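Local coordinates for protein geranyltranstransferase (PDB 2FTZ) that probably catalyses the condensation of geranyl diphosphate with isopentenyl diphosphate, the step that gives farnesyl diphosphate in isoprenoid synthesis, at residues Glu150-Asp153 / Val154-Arg158; Gln165-Val168 / Glu169-Tyr172. All coordinates share one frame; numbering follows the deposited sequence.

In the fold
The two contacts follow one another in an all-helical chain of the polyprenyl synthetase family, contact 1 on helix 147-158 and contact 2 on the next helix, 165-173. Their centres lie about 11 Å apart, each about 18 Å from the centre of the chain and on the same side of it. Each is a local i to i+4 arrangement, and the two helices pack directly on each other: Met152 CB lies 3.6 Å from Met171 CG, and Phe156 CE2 is 3.5 Å from Met167 O and 3.8 Å from Met171 CB. Met152 and Phe156, paired within one turn of contact 1, thus also pack on Met167 and Met171 of contact 2 in a largely apolar seam between consecutive helices, while other faces meet the second subunit.

Contact 1: Glu150-Asp153 / Val154-Arg158; sequences EAMD and VEFER
Phe156 N donates to Met152 O at 2.8 Å, and the same carbonyl oxygen lies 3.0 Å above one face of the Phe156 ring, offset toward its rim. The turn's backbone bond and its aromatic packing are therefore built on one residue pair. The ring gets there because its CG stands beside the backbone N, opposite the carbonyl carbon (chi1 -70°), which lays it back along the preceding turn. Met152 CB then makes a CH-pi contact over the face, 4.1 Å from the centroid of the Phe156 ring, while Met152 SD approaches obliquely at 5.4 Å from that centroid in a Met-aromatic contact. Replacing Phe156 by a serine would probably open a gap beside Met152 and leave its extended chain freer to turn. On another flank Val154 CG1 lies 3.6 Å above one face of the Arg158 guanidinium, whose NE forms a salt bridge with Glu157 OE1 at 3.2 Å. Asp153 OD2 is hydrogen-bonded to NZ of dimethylated Lys175, probably the lysine of the family's Lys-Thr-Gly sequence near the diphosphate site. Glu155 reaches Leu33 and Thr34 of the second subunit, so helix 147-158 lies between helix 165-173 and the dimer partner.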
# COMPACT_ATOMS: atom_id res chain seq x y z
N GLU A 150 9.82 -8.88 5.09
CA GLU A 150 9.65 -8.26 6.41
C GLU A 150 8.91 -9.22 7.37
O GLU A 150 9.28 -9.33 8.54
CB GLU A 150 8.89 -6.91 6.24
CG GLU A 150 8.66 -6.15 7.50
CD GLU A 150 9.93 -5.65 8.18
OE1 GLU A 150 11.08 -5.84 7.67
OE2 GLU A 150 9.74 -5.08 9.25
N ALA A 151 7.82 -9.83 6.91
CA ALA A 151 7.07 -10.82 7.71
C ALA A 151 7.98 -11.96 8.15
O ALA A 151 7.91 -12.44 9.28
CB ALA A 151 5.83 -11.36 6.90
N MET A 152 8.81 -12.44 7.23
CA MET A 152 9.73 -13.55 7.57
C MET A 152 10.70 -13.08 8.63
O MET A 152 10.97 -13.78 9.57
CB MET A 152 10.53 -13.98 6.34
CG MET A 152 9.70 -14.73 5.28
SD MET A 152 10.67 -14.99 3.80
CE MET A 152 9.44 -15.66 2.65
N ASP A 153 11.19 -11.85 8.49
CA ASP A 153 12.19 -11.36 9.48
C ASP A 153 11.55 -11.33 10.88
O ASP A 153 12.14 -11.77 11.85
CB ASP A 153 12.67 -9.96 9.06
CG ASP A 153 14.08 -9.59 9.57
OD1 ASP A 153 14.85 -10.44 10.09
OD2 ASP A 153 14.43 -8.43 9.35
N VAL A 154 10.36 -10.75 10.96
CA VAL A 154 9.61 -10.65 12.21
C VAL A 154 9.30 -12.02 12.81
O VAL A 154 9.50 -12.27 14.02
CB VAL A 154 8.33 -9.82 12.00
CG1 VAL A 154 7.37 -9.92 13.18
CG2 VAL A 154 8.71 -8.33 11.72
N GLU A 155 8.76 -12.91 11.99
CA GLU A 155 8.36 -14.23 12.43
C GLU A 155 9.53 -15.15 12.80
O GLU A 155 9.41 -15.91 13.75
CB GLU A 155 7.44 -14.86 11.37
CG GLU A 155 6.10 -14.08 11.26
CD GLU A 155 5.04 -14.77 10.46
OE1 GLU A 155 4.92 -16.00 10.60
OE2 GLU A 155 4.28 -14.06 9.75
N PHE A 156 10.61 -15.11 12.04
CA PHE A 156 11.79 -15.91 12.33
C PHE A 156 12.33 -15.55 13.70
O PHE A 156 12.85 -16.42 14.41
CB PHE A 156 12.91 -15.70 11.31
CG PHE A 156 12.66 -16.26 9.92
CD1 PHE A 156 11.55 -17.03 9.59
CD2 PHE A 156 13.59 -15.97 8.90
CE1 PHE A 156 11.37 -17.50 8.28
CE2 PHE A 156 13.44 -16.44 7.63
CZ PHE A 156 12.35 -17.23 7.31
N GLU A 157 12.26 -14.27 14.04
CA GLU A 157 12.73 -13.74 15.33
C GLU A 157 11.83 -14.18 16.47
O GLU A 157 12.31 -14.49 17.56
CB GLU A 157 12.78 -12.20 15.28
CG GLU A 157 13.05 -11.52 16.62
CD GLU A 157 12.97 -10.00 16.59
OE1 GLU A 157 12.27 -9.38 15.74
OE2 GLU A 157 13.62 -9.41 17.47
N ARG A 158 10.53 -14.20 16.24
CA ARG A 158 9.57 -14.25 17.33
C ARG A 158 8.86 -15.54 17.54
O ARG A 158 8.31 -15.74 18.62
CB ARG A 158 8.54 -13.16 17.15
CG ARG A 158 9.18 -11.83 17.34
CD ARG A 158 8.35 -10.71 16.79
NE ARG A 158 9.21 -9.55 16.60
CZ ARG A 158 8.77 -8.29 16.53
NH1 ARG A 158 7.48 -8.01 16.61
NH2 ARG A 158 9.65 -7.32 16.38

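Contact 2: Gln165-Val168 / Glu169-Tyr172; sequences QEMV and ERMY
The Arg170 guanidinium meets Glu166 OE2 at its edge: NH2 donates to the anti lone pair of that oxygen at 3.0 Å, a salt bridge whose hydrogen-bond component is far from straight, with carboxylate and guanidinium planes 70° apart. A water also sits in plane at this edge, accepting from Arg170 NH1 at 3.1 Å and returning a weak bond to Glu166 OE2, so the ion pair is bridged as well as direct. The bend of the arginine chain at chi3 (-61°) turns the group back toward the preceding turn, where a second water donates to Met167 O at 3.0 Å and accepts only a weak bond from Arg170 NH1. One residue back along the helix, and so on an adjoining flank, the Gln165 amide and Glu169 carboxylate are nearly coplanar, 29° apart. Gln165 NE2 gives Glu169 OE2 an almost straight bond of 2.9 Å, in the amide plane and nearly along the acceptor's C-O axis. The Tyr172 ring takes Met171 CE at its edge, and Val168 CG1 runs alongside, 3.8 Å from Tyr172 CE1. Tyr172 OH is hydrogen-bonded to Asp214 OD2, in a sequence consistent with the family's second aspartate-rich motif, and to Leu238 N. Helix 165-173 thus rests through Tyr172 on helix 206-214, while Met167 and Met171 face helix 147-158 and Arg170 packs on Trp30 of the second subunit.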
# COMPACT_ATOMS: atom_id res chain seq x y z
N GLN A 165 19.32 -22.07 6.80
CA GLN A 165 20.11 -21.11 6.04
C GLN A 165 19.40 -20.63 4.77
O GLN A 165 19.43 -19.45 4.46
CB GLN A 165 21.47 -21.69 5.70
CG GLN A 165 22.37 -20.71 5.00
CD GLN A 165 23.69 -21.34 4.56
OE1 GLN A 165 24.32 -22.08 5.31
NE2 GLN A 165 24.12 -21.02 3.37
N GLU A 166 18.82 -21.56 4.02
CA GLU A 166 18.08 -21.22 2.79
C GLU A 166 16.94 -20.25 3.07
O GLU A 166 16.72 -19.28 2.30
CB GLU A 166 17.51 -22.50 2.17
CG GLU A 166 16.70 -22.28 0.89
CD GLU A 166 16.14 -23.59 0.32
OE1 GLU A 166 16.83 -24.64 0.41
OE2 GLU A 166 15.01 -23.57 -0.22
N MET A 167 16.23 -20.47 4.17
CA MET A 167 15.16 -19.54 4.58
C MET A 167 15.70 -18.13 4.87
O MET A 167 15.06 -17.08 4.55
CB MET A 167 14.39 -20.13 5.79
CG MET A 167 13.50 -21.31 5.42
SD MET A 167 12.96 -22.21 6.90
CE MET A 167 11.91 -21.03 7.70
N VAL A 168 16.86 -18.05 5.53
CA VAL A 168 17.44 -16.72 5.79
C VAL A 168 17.84 -16.05 4.51
O VAL A 168 17.57 -14.87 4.29
CB VAL A 168 18.68 -16.81 6.76
CG1 VAL A 168 19.25 -15.37 6.97
CG2 VAL A 168 18.25 -17.44 8.04
N GLU A 169 18.47 -16.79 3.60
CA GLU A 169 18.87 -16.22 2.32
C GLU A 169 17.64 -15.76 1.48
O GLU A 169 17.66 -14.68 0.89
CB GLU A 169 19.66 -17.23 1.52
CG GLU A 169 20.95 -17.60 2.11
CD GLU A 169 21.72 -18.56 1.21
OE1 GLU A 169 21.90 -18.26 0.00
OE2 GLU A 169 22.15 -19.59 1.74
N ARG A 170 16.57 -16.53 1.52
CA ARG A 170 15.32 -16.11 0.85
C ARG A 170 14.75 -14.82 1.47
O ARG A 170 14.34 -13.93 0.76
CB ARG A 170 14.26 -17.22 0.87
CG ARG A 170 12.95 -16.83 0.19
CD ARG A 170 11.95 -17.88 0.29
NE ARG A 170 12.43 -19.09 -0.36
CZ ARG A 170 12.73 -20.22 0.27
NH1 ARG A 170 12.57 -20.35 1.59
NH2 ARG A 170 13.18 -21.24 -0.44
N MET A 171 14.72 -14.74 2.81
CA MET A 171 14.28 -13.58 3.51
C MET A 171 15.08 -12.33 3.07
O MET A 171 14.49 -11.25 2.85
CB MET A 171 14.32 -13.81 5.06
CG MET A 171 13.80 -12.64 5.85
SD MET A 171 15.10 -11.51 6.32
CE MET A 171 16.04 -12.52 7.54
N TYR A 172 16.40 -12.45 2.92
CA TYR A 172 17.21 -11.32 2.37
C TYR A 172 16.82 -10.93 0.94
O TYR A 172 16.65 -9.70 0.64
CB TYR A 172 18.70 -11.68 2.43
CG TYR A 172 19.37 -11.48 3.77
CD1 TYR A 172 18.70 -11.79 4.97
CD2 TYR A 172 20.67 -11.01 3.86
CE1 TYR A 172 19.30 -11.62 6.19
CE2 TYR A 172 21.30 -10.86 5.10
CZ TYR A 172 20.60 -11.18 6.27
OH TYR A 172 21.17 -10.99 7.51
O HOH W 1 13.31 -23.24 2.46
O HOH W 2 12.24 -17.89 3.87